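Local coordinates for protein dihydroorotase (Saccharomyces cerevisiae S288C, PDB 6L0A) that catalyses the reversible, zinc-dependent conversion of N-carbamoyl-L-aspartate to (S)-dihydroorotate, the third step of de novo pyrimidine biosynthesis, at residues G8-M13 against V359-R364; A207-H212 against K240-A245; H213-I218 against A288-E293; F253-D258 against F282-I287. One frame throughout, in Å; residues are numbered along the deposited sequence.

Contact 1 (G8-M13 against V359-R364); sequences GLTCDM and VRWEPR
Thr10 and Trp361 make the inner half of this contact: the hydroxyl OG1 of Thr10 lies 3.9 Å from CH2, at the benzo end of the Trp361 indole, and the two side chains cross obliquely. The threonine hydroxyl stands between its own backbone N and carbonyl carbon (chi1 48°), where it donates a hydrogen bond to the backbone O of Gly34, so its polar need is met by the loop and the indole supplies only packing. Trp361 reaches across because its CG is turned to the backbone N side; at its other end NE1 is tied to the carbonyl O of Arg31, whose side chain also makes a cation-pi contact with the indole. Farther out, the methyl CD1 of Leu9 sits at the guanidinium edge of Arg364, 4.3 Å from NH2, while NH1 is held by a salt bridge to Asp316. The contact joins the small antiparallel sheet, which contains 354-362, to the linker that leads from strand 4-8 into barrel strand 11-15. With no hydrogen bond or salt bridge across it, the junction rests on van der Waals packing, while polar anchors to other residues fix the groups that touch.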
# COMPACT_ATOMS: atom_id res chain seq x y z
N GLY C 8 26.12 13.59 22.25
CA GLY C 8 27.20 14.30 21.58
C GLY C 8 26.75 14.95 20.29
O GLY C 8 25.69 15.58 20.20
N LEU C 9 27.61 14.82 19.27
CA LEU C 9 27.35 15.43 17.96
C LEU C 9 26.58 14.41 17.13
O LEU C 9 27.15 13.55 16.47
CB LEU C 9 28.65 15.84 17.28
CG LEU C 9 29.56 16.73 18.13
CD1 LEU C 9 30.92 16.90 17.47
CD2 LEU C 9 28.89 18.07 18.39
N THR C 10 25.26 14.51 17.18
CA THR C 10 24.38 13.59 16.46
C THR C 10 24.37 13.92 14.97
O THR C 10 24.48 15.08 14.57
CB THR C 10 22.96 13.72 17.00
OG1 THR C 10 22.63 15.10 17.09
CG2 THR C 10 22.86 13.10 18.39
N CYS C 11 24.20 12.89 14.14
CA CYS C 11 24.10 13.11 12.70
C CYS C 11 22.90 12.38 12.11
O CYS C 11 22.59 11.24 12.48
CB CYS C 11 25.36 12.66 11.96
SG CYS C 11 25.99 11.05 12.37
N ASP C 12 22.24 13.05 11.18
CA ASP C 12 21.19 12.47 10.34
C ASP C 12 21.73 12.53 8.92
O ASP C 12 21.82 13.61 8.32
CB ASP C 12 19.88 13.23 10.50
CG ASP C 12 18.80 12.75 9.56
OD1 ASP C 12 19.05 11.81 8.76
OD2 ASP C 12 17.69 13.31 9.63
N MET C 13 22.12 11.39 8.39
CA MET C 13 22.82 11.39 7.11
C MET C 13 21.88 11.25 5.91
O MET C 13 22.30 10.78 4.85
CB MET C 13 23.89 10.29 7.12
CG MET C 13 25.04 10.61 8.12
SD MET C 13 25.61 12.34 8.09
CE MET C 13 27.21 12.16 8.90
N VAL C 359 14.66 15.80 23.80
CA VAL C 359 16.04 16.15 23.46
C VAL C 359 16.25 17.64 23.68
O VAL C 359 15.38 18.46 23.38
CB VAL C 359 16.39 15.73 22.01
CG1 VAL C 359 15.61 16.54 20.99
CG2 VAL C 359 17.90 15.87 21.76
N ARG C 360 17.42 17.98 24.22
CA ARG C 360 17.87 19.35 24.41
C ARG C 360 19.35 19.41 24.09
O ARG C 360 20.00 18.38 23.85
CB ARG C 360 17.60 19.83 25.84
CG ARG C 360 18.44 19.13 26.89
CD ARG C 360 18.41 19.87 28.23
NE ARG C 360 19.50 19.45 29.10
CZ ARG C 360 19.41 18.47 30.00
NH1 ARG C 360 18.26 17.82 30.15
NH2 ARG C 360 20.46 18.14 30.74
N TRP C 361 19.91 20.62 24.11
CA TRP C 361 21.28 20.88 23.70
C TRP C 361 22.10 21.45 24.85
O TRP C 361 21.61 22.30 25.61
CB TRP C 361 21.32 21.85 22.53
CG TRP C 361 20.74 21.26 21.29
CD1 TRP C 361 19.46 21.38 20.86
CD2 TRP C 361 21.42 20.44 20.35
NE1 TRP C 361 19.29 20.67 19.69
CE2 TRP C 361 20.48 20.08 19.35
CE3 TRP C 361 22.73 19.96 20.24
CZ2 TRP C 361 20.82 19.29 18.26
CZ3 TRP C 361 23.06 19.16 19.16
CH2 TRP C 361 22.11 18.83 18.19
N GLU C 362 23.35 21.00 24.97
CA GLU C 362 24.24 21.54 25.98
C GLU C 362 25.57 21.97 25.36
O GLU C 362 26.13 21.25 24.52
CB GLU C 362 24.49 20.53 27.09
CG GLU C 362 23.43 20.59 28.17
CD GLU C 362 23.92 20.04 29.48
OE1 GLU C 362 25.12 20.24 29.79
OE2 GLU C 362 23.13 19.39 30.20
N PRO C 363 26.10 23.11 25.77
CA PRO C 363 27.37 23.58 25.22
C PRO C 363 28.54 22.69 25.63
O PRO C 363 28.50 21.97 26.64
CB PRO C 363 27.53 24.98 25.82
CG PRO C 363 26.68 24.98 27.04
CD PRO C 363 25.51 24.08 26.72
N ARG C 364 29.58 22.73 24.80
CA ARG C 364 30.88 22.22 25.19
C ARG C 364 31.58 23.32 25.98
O ARG C 364 31.85 24.40 25.44
CB ARG C 364 31.69 21.79 23.97
CG ARG C 364 33.15 21.48 24.27
CD ARG C 364 33.98 21.36 23.00
NE ARG C 364 33.40 20.43 22.05
CZ ARG C 364 34.03 19.96 20.97
NH1 ARG C 364 35.28 20.34 20.73
NH2 ARG C 364 33.43 19.11 20.15

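Contact 2 (A207-H212 against K240-A245); sequences ATLTAH and KALVKA
Leu209 points its forked end at the flank of helix 236-246, and the two branches divide the work. CD2 meets CD2 of Leu242 at 3.9 Å, methyl against methyl, with the two leucine side chains set at a slant to each other. CD1 instead lies over the helix backbone, 3.7 Å from the carbonyl O of Leu242, and reaches one turn on to CB of Ala245 at 4.2 Å. In Leu209, CG on the side of the backbone N (chi1 -60°) and an extended second torsion carry both methyls out to the helix. The small side chain of Ala245 is consistent with the close approach, Leu209 and Leu242 having CA atoms 7.5 Å apart. In the TIM-barrel fold this is a strand of the inner wall, 205-209, packing on an outer helix that precedes the next strand, 253-255, in a beta-alpha-beta crossover. Ile187 of the preceding helix 184-193 also packs on Leu242 and Ala245. The zinc site is not far off: the side chain of Leu209 lies about 7 Å from that of His180, a zinc ligand. All three touching residues are buried, so between these two segments the helix is seated by apolar packing, without a polar bond.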
# COMPACT_ATOMS: atom_id res chain seq x y z
N ALA C 207 24.83 1.17 5.19
CA ALA C 207 23.41 1.32 4.93
C ALA C 207 22.86 2.26 5.99
O ALA C 207 23.26 2.19 7.15
CB ALA C 207 22.68 -0.02 4.98
N THR C 208 21.96 3.15 5.58
CA THR C 208 21.27 3.97 6.56
C THR C 208 19.90 3.36 6.85
O THR C 208 19.32 2.67 6.02
CB THR C 208 21.13 5.42 6.10
OG1 THR C 208 20.50 5.46 4.81
CG2 THR C 208 22.52 6.12 6.05
N LEU C 209 19.42 3.59 8.07
CA LEU C 209 18.09 3.17 8.47
C LEU C 209 17.32 4.39 8.95
O LEU C 209 17.86 5.23 9.67
CB LEU C 209 18.15 2.10 9.56
CG LEU C 209 18.89 0.82 9.14
CD1 LEU C 209 19.15 -0.06 10.36
CD2 LEU C 209 18.10 0.05 8.08
N THR C 210 16.06 4.49 8.52
CA THR C 210 15.22 5.62 8.88
C THR C 210 14.57 5.36 10.23
O THR C 210 14.60 4.25 10.76
CB THR C 210 14.12 5.83 7.86
OG1 THR C 210 13.20 4.73 7.95
CG2 THR C 210 14.69 5.92 6.45
N ALA C 211 13.95 6.40 10.76
CA ALA C 211 13.10 6.22 11.93
C ALA C 211 11.84 5.44 11.57
O ALA C 211 11.46 4.51 12.28
CB ALA C 211 12.73 7.58 12.53
N HIS C 212 11.19 5.80 10.46
CA HIS C 212 9.85 5.26 10.24
C HIS C 212 9.88 3.79 9.82
O HIS C 212 8.93 3.05 10.09
CB HIS C 212 9.08 6.11 9.23
CG HIS C 212 9.84 6.44 7.97
ND1 HIS C 212 10.79 7.43 7.92
CD2 HIS C 212 9.73 5.94 6.72
CE1 HIS C 212 11.26 7.52 6.68
NE2 HIS C 212 10.62 6.63 5.93
N LYS C 240 11.51 -6.68 11.44
CA LYS C 240 12.30 -7.38 12.45
C LYS C 240 13.78 -7.30 12.14
O LYS C 240 14.60 -7.04 13.04
CB LYS C 240 11.85 -8.84 12.57
CG LYS C 240 12.96 -9.85 13.02
CD LYS C 240 12.38 -11.00 13.86
CE LYS C 240 13.18 -12.32 13.78
NZ LYS C 240 14.65 -12.19 13.49
N ALA C 241 14.16 -7.55 10.88
CA ALA C 241 15.56 -7.49 10.49
C ALA C 241 16.11 -6.08 10.63
O ALA C 241 17.26 -5.90 11.05
CB ALA C 241 15.74 -8.00 9.06
N LEU C 242 15.31 -5.06 10.26
CA LEU C 242 15.80 -3.68 10.34
C LEU C 242 16.05 -3.26 11.78
O LEU C 242 17.04 -2.60 12.07
CB LEU C 242 14.80 -2.72 9.70
CG LEU C 242 14.41 -2.99 8.24
CD1 LEU C 242 13.34 -2.00 7.80
CD2 LEU C 242 15.61 -2.88 7.33
N VAL C 243 15.12 -3.58 12.68
CA VAL C 243 15.29 -3.17 14.07
C VAL C 243 16.51 -3.86 14.68
O VAL C 243 17.30 -3.23 15.39
CB VAL C 243 14.00 -3.44 14.88
CG1 VAL C 243 14.27 -3.33 16.36
CG2 VAL C 243 12.91 -2.43 14.47
N LYS C 244 16.71 -5.15 14.35
CA LYS C 244 17.88 -5.86 14.87
C LYS C 244 19.18 -5.28 14.33
O LYS C 244 20.18 -5.19 15.06
CB LYS C 244 17.79 -7.36 14.55
CG LYS C 244 17.00 -8.18 15.57
CD LYS C 244 17.36 -9.67 15.52
CE LYS C 244 18.11 -10.11 16.78
NZ LYS C 244 17.22 -10.22 17.98
N ALA C 245 19.18 -4.88 13.05
CA ALA C 245 20.36 -4.22 12.50
C ALA C 245 20.61 -2.89 13.18
O ALA C 245 21.76 -2.55 13.51
CB ALA C 245 20.20 -4.04 10.98

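Contact 3 (H213-I218 against A288-E293); sequences HLFLTI and AQVFEE
The Phe215 ring meets helix 283-293 with its far end: CB of Gln289 lies at the ring edge, near its plane, 4.1 Å from CZ. CG2 of Val290 comes in obliquely, 3.6 Å from CZ, and is equally near CE1, so one valine methyl sits against two adjoining ring carbons. A second ring, that of Phe349, also meets Phe215, their planes inclined at about 65°. The other flat group, the Gln289 amide, stands roughly 40° from the Phe215 ring and turns away from it, because its chain bends at the second torsion (chi2 59°). NE2 then donates to OE2 of Glu293, one helical turn on, at 3.2 Å; the acceptor lies near the amide plane, but the bond approaches the carboxylate from above its plane. OE1 of the same amide is taken by the backbone N of Ser356.

Leu214 works beside the phenylalanine, its side chain crossing Val290 at about a right angle. CB of Leu214 is 3.9 Å from CG2 of Val290, and CD1 lies 4.2 Å from both valine methyls. Within the TIM barrel, 213-218 belongs to the loop that leaves strand 205-209, and here it lies against a helix that follows strand 253-255. CG2 of Val290, set beside its own backbone N, meets both Leu214 and Phe215, which reach it from directions about a right angle apart. Leu214 also packs on Val243 and Ala246 of helix 236-246, which places it between two helices. Farther along the loop, Thr217 and Ile218 pack on His144 and Leu154 of the second subunit.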
# COMPACT_ATOMS: atom_id res chain seq x y z
N HIS C 213 10.96 3.33 9.19
CA HIS C 213 11.02 1.91 8.85
C HIS C 213 11.30 1.02 10.06
O HIS C 213 11.19 -0.20 9.94
CB HIS C 213 12.06 1.66 7.76
CG HIS C 213 11.65 2.19 6.42
ND1 HIS C 213 12.27 3.26 5.80
CD2 HIS C 213 10.66 1.79 5.57
CE1 HIS C 213 11.69 3.50 4.64
NE2 HIS C 213 10.71 2.62 4.47
N LEU C 214 11.68 1.60 11.21
CA LEU C 214 11.79 0.84 12.45
C LEU C 214 10.44 0.64 13.12
O LEU C 214 10.35 -0.14 14.07
CB LEU C 214 12.75 1.55 13.41
CG LEU C 214 14.16 1.81 12.86
CD1 LEU C 214 15.07 2.38 13.95
CD2 LEU C 214 14.76 0.54 12.26
N PHE C 215 9.41 1.32 12.64
CA PHE C 215 8.05 1.23 13.16
C PHE C 215 7.07 0.63 12.17
O PHE C 215 6.22 -0.18 12.55
CB PHE C 215 7.52 2.63 13.53
CG PHE C 215 8.17 3.24 14.73
CD1 PHE C 215 9.27 4.09 14.59
CD2 PHE C 215 7.67 3.00 16.01
CE1 PHE C 215 9.85 4.68 15.70
CE2 PHE C 215 8.26 3.59 17.12
CZ PHE C 215 9.35 4.43 16.96
N LEU C 216 7.14 1.05 10.91
CA LEU C 216 6.06 0.81 9.96
C LEU C 216 6.17 -0.54 9.28
O LEU C 216 7.26 -1.09 9.09
CB LEU C 216 6.05 1.89 8.86
CG LEU C 216 5.76 3.34 9.22
CD1 LEU C 216 5.90 4.21 7.97
CD2 LEU C 216 4.38 3.49 9.83
N THR C 217 5.01 -1.04 8.86
CA THR C 217 4.91 -2.18 7.99
C THR C 217 3.87 -1.83 6.93
O THR C 217 3.23 -0.79 7.01
CB THR C 217 4.51 -3.43 8.78
OG1 THR C 217 4.91 -4.60 8.07
CG2 THR C 217 3.04 -3.44 9.00
N ILE C 218 3.70 -2.70 5.92
CA ILE C 218 2.74 -2.41 4.85
C ILE C 218 1.34 -2.12 5.40
O ILE C 218 0.60 -1.31 4.84
CB ILE C 218 2.72 -3.57 3.83
CG1 ILE C 218 1.78 -3.26 2.67
CG2 ILE C 218 2.37 -4.91 4.52
CD1 ILE C 218 1.91 -4.23 1.51
N ALA C 288 15.15 6.88 19.86
CA ALA C 288 15.29 6.51 21.26
C ALA C 288 14.15 5.59 21.69
O ALA C 288 14.35 4.66 22.48
CB ALA C 288 15.33 7.76 22.12
N GLN C 289 12.95 5.82 21.16
CA GLN C 289 11.83 4.93 21.45
C GLN C 289 12.17 3.49 21.10
O GLN C 289 11.91 2.57 21.88
CB GLN C 289 10.59 5.40 20.70
CG GLN C 289 9.28 4.85 21.25
CD GLN C 289 9.08 5.23 22.70
OE1 GLN C 289 9.24 6.40 23.08
NE2 GLN C 289 8.72 4.25 23.53
N VAL C 290 12.77 3.29 19.93
CA VAL C 290 13.09 1.94 19.47
C VAL C 290 14.18 1.32 20.33
O VAL C 290 14.08 0.16 20.75
CB VAL C 290 13.52 1.98 17.99
CG1 VAL C 290 13.93 0.59 17.52
CG2 VAL C 290 12.38 2.55 17.16
N PHE C 291 15.24 2.08 20.61
CA PHE C 291 16.35 1.52 21.38
C PHE C 291 15.93 1.21 22.82
O PHE C 291 16.41 0.23 23.40
CB PHE C 291 17.54 2.46 21.33
CG PHE C 291 18.36 2.36 20.07
CD1 PHE C 291 17.85 2.80 18.85
CD2 PHE C 291 19.63 1.81 20.09
CE1 PHE C 291 18.60 2.71 17.69
CE2 PHE C 291 20.39 1.71 18.93
CZ PHE C 291 19.87 2.17 17.72
N GLU C 292 15.03 2.01 23.38
CA GLU C 292 14.50 1.71 24.71
C GLU C 292 13.70 0.42 24.68
O GLU C 292 13.92 -0.49 25.50
CB GLU C 292 13.65 2.86 25.21
CG GLU C 292 12.83 2.50 26.44
CD GLU C 292 12.61 3.68 27.35
OE1 GLU C 292 11.99 4.67 26.92
OE2 GLU C 292 13.08 3.62 28.51
N GLU C 293 12.75 0.31 23.75
CA GLU C 293 11.93 -0.89 23.65
C GLU C 293 12.78 -2.13 23.38
O GLU C 293 12.42 -3.23 23.80
CB GLU C 293 10.86 -0.69 22.57
CG GLU C 293 9.85 0.42 22.92
CD GLU C 293 8.85 0.71 21.81
OE1 GLU C 293 8.96 0.09 20.73
OE2 GLU C 293 7.96 1.58 22.01

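Contact 4 (F253-D258 against F282-I287); sequences FFFGSD and FAIPYI. With ZN (zinc ion), chain K; LMR ((2S)-2-hydroxybutanedioic acid), chain M.
Phe255 carries its ring opposite its backbone N (chi1 179°), which throws it out from the strand to the helix, while Ile287 keeps CG1 on the side of its own N and lays the ethyl arm over that ring. In this TIM-barrel metallohydrolase the pair joins barrel strand 253-255 to helix 283-293. CG1 of Ile287 makes a CH-pi contact over one face, 4.1 Å from the ring centroid and 26° off its normal, and CD1 of Ile287 adds a 3.6 Å approach to CE1 of Phe255. The opposite face carries the backbone N of Ser257, 3.9 Å above the plane and toward the rim. At the ring edge sits CB of Ala283, 4.1 Å from CZ of Phe255, with CD1 of Ile284 farther off beside CE2. Cutting Phe255 back to an alanine would probably open a gap between strand and helix and leave the Ile287 arm without the ring face it lies on. Phe303 of helix 300-312 also packs on both Phe255 and Ile287.

Three residues after Phe255, the loop that follows the strand brings Asp258 to the zinc site, which His14, His16 and Lys98 complete. The malate carboxylate joins them, its O1A 2.5 Å from the zinc ion and 2.7 Å from OD2 of Asp258, while OD1 of Asp258 binds the zinc ion at 2.0 Å.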
# COMPACT_ATOMS: atom_id res chain seq x y z
N PHE C 253 25.77 0.19 9.91
CA PHE C 253 24.39 0.68 9.95
C PHE C 253 24.38 1.96 10.78
O PHE C 253 24.91 1.98 11.89
CB PHE C 253 23.42 -0.35 10.57
CG PHE C 253 23.36 -1.66 9.84
CD1 PHE C 253 22.87 -1.73 8.54
CD2 PHE C 253 23.77 -2.84 10.46
CE1 PHE C 253 22.82 -2.94 7.87
CE2 PHE C 253 23.71 -4.05 9.78
CZ PHE C 253 23.23 -4.10 8.49
N PHE C 254 23.79 3.03 10.24
CA PHE C 254 23.62 4.23 11.04
C PHE C 254 22.41 5.01 10.54
O PHE C 254 21.78 4.64 9.55
CB PHE C 254 24.90 5.10 11.06
CG PHE C 254 25.51 5.39 9.71
CD1 PHE C 254 26.55 4.62 9.22
CD2 PHE C 254 25.07 6.48 8.96
CE1 PHE C 254 27.14 4.91 7.99
CE2 PHE C 254 25.66 6.77 7.73
CZ PHE C 254 26.69 5.98 7.25
N PHE C 255 22.09 6.08 11.26
CA PHE C 255 20.82 6.78 11.11
C PHE C 255 20.82 7.70 9.91
O PHE C 255 21.70 8.57 9.78
CB PHE C 255 20.53 7.59 12.37
CG PHE C 255 19.26 8.39 12.33
CD1 PHE C 255 18.05 7.79 12.00
CD2 PHE C 255 19.26 9.75 12.65
CE1 PHE C 255 16.88 8.53 11.99
CE2 PHE C 255 18.09 10.49 12.65
CZ PHE C 255 16.90 9.87 12.33
N GLY C 256 19.82 7.54 9.04
CA GLY C 256 19.50 8.55 8.05
C GLY C 256 17.99 8.64 7.99
O GLY C 256 17.35 7.64 7.66
N SER C 257 17.42 9.78 8.36
CA SER C 257 15.97 9.81 8.57
C SER C 257 15.19 9.66 7.28
O SER C 257 14.08 9.11 7.27
CB SER C 257 15.56 11.11 9.26
OG SER C 257 15.78 12.23 8.41
N ASP C 258 15.75 10.15 6.18
CA ASP C 258 14.96 10.42 4.97
C ASP C 258 13.70 11.19 5.32
O ASP C 258 12.62 10.94 4.78
CB ASP C 258 14.62 9.13 4.22
CG ASP C 258 14.14 9.40 2.81
OD1 ASP C 258 14.41 10.52 2.32
OD2 ASP C 258 13.46 8.54 2.19
N PHE C 282 11.14 15.32 15.45
CA PHE C 282 11.34 14.48 16.62
C PHE C 282 12.30 13.35 16.31
O PHE C 282 12.21 12.27 16.89
CB PHE C 282 10.01 13.94 17.14
CG PHE C 282 9.04 15.03 17.49
CD1 PHE C 282 9.06 15.61 18.75
CD2 PHE C 282 8.13 15.50 16.56
CE1 PHE C 282 8.19 16.63 19.07
CE2 PHE C 282 7.26 16.52 16.87
CZ PHE C 282 7.29 17.09 18.13
N ALA C 283 13.25 13.60 15.40
CA ALA C 283 14.09 12.55 14.84
C ALA C 283 14.73 11.69 15.92
O ALA C 283 14.54 10.47 15.95
CB ALA C 283 15.15 13.19 13.93
N ILE C 284 15.51 12.29 16.82
CA ILE C 284 16.22 11.47 17.78
C ILE C 284 15.26 10.83 18.79
O ILE C 284 15.41 9.64 19.10
CB ILE C 284 17.32 12.27 18.49
CG1 ILE C 284 18.33 12.78 17.45
CG2 ILE C 284 18.04 11.39 19.50
CD1 ILE C 284 19.09 11.66 16.75
N PRO C 285 14.27 11.56 19.33
CA PRO C 285 13.26 10.88 20.17
C PRO C 285 12.59 9.66 19.53
O PRO C 285 12.34 8.68 20.25
CB PRO C 285 12.24 12.00 20.45
CG PRO C 285 13.05 13.25 20.40
CD PRO C 285 14.08 13.02 19.33
N TYR C 286 12.31 9.67 18.22
CA TYR C 286 11.77 8.47 17.57
C TYR C 286 12.73 7.30 17.72
O TYR C 286 12.32 6.18 18.07
CB TYR C 286 11.52 8.71 16.07
CG TYR C 286 10.43 9.67 15.68
CD1 TYR C 286 9.13 9.53 16.15
CD2 TYR C 286 10.70 10.71 14.80
CE1 TYR C 286 8.14 10.41 15.77
CE2 TYR C 286 9.72 11.60 14.41
CZ TYR C 286 8.44 11.44 14.90
OH TYR C 286 7.48 12.33 14.51
N ILE C 287 14.00 7.52 17.41
CA ILE C 287 14.98 6.45 17.47
C ILE C 287 15.15 5.95 18.90
O ILE C 287 15.30 4.75 19.15
CB ILE C 287 16.31 6.92 16.86
CG1 ILE C 287 16.10 7.35 15.40
CG2 ILE C 287 17.34 5.83 16.95
CD1 ILE C 287 15.65 6.21 14.50
ZN ZN K . 15.58 10.73 0.65
C1 LMR M . 12.63 9.47 -1.14
O1A LMR M . 13.65 9.45 -0.39
O1B LMR M . 12.42 8.45 -1.83
C2 LMR M . 11.68 10.69 -1.24
O2 LMR M . 10.34 10.46 -0.84
C3 LMR M . 12.10 11.75 -0.28
C4 LMR M . 11.47 12.96 -0.94
O4A LMR M . 10.21 13.13 -1.01
O4B LMR M . 12.31 13.74 -1.41

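How the contacts relate
From the N terminus, 8-13 opens contact 1, which closes only at 359-364 and so encloses the other three, tying the start of the barrel to the small sheet near the C terminus. Segments 207-212 and 213-218 follow each other and open contacts 2 and 3; contact 2 closes at 240-245, while contact 3 runs on to 288-293, so these two cross, with Val243 CG2 resting on Leu214 O. Contact 4 starts after contact 2 has closed and ends just before contact 3 does, on the same helix, 283-293. Strand pairing joins contacts 2 and 4 through Leu209 with Phe254 and Gly256. Contacts 1 and 4 meet where Met13 N approaches Phe255 O, drawing the barrel's first and last strands together.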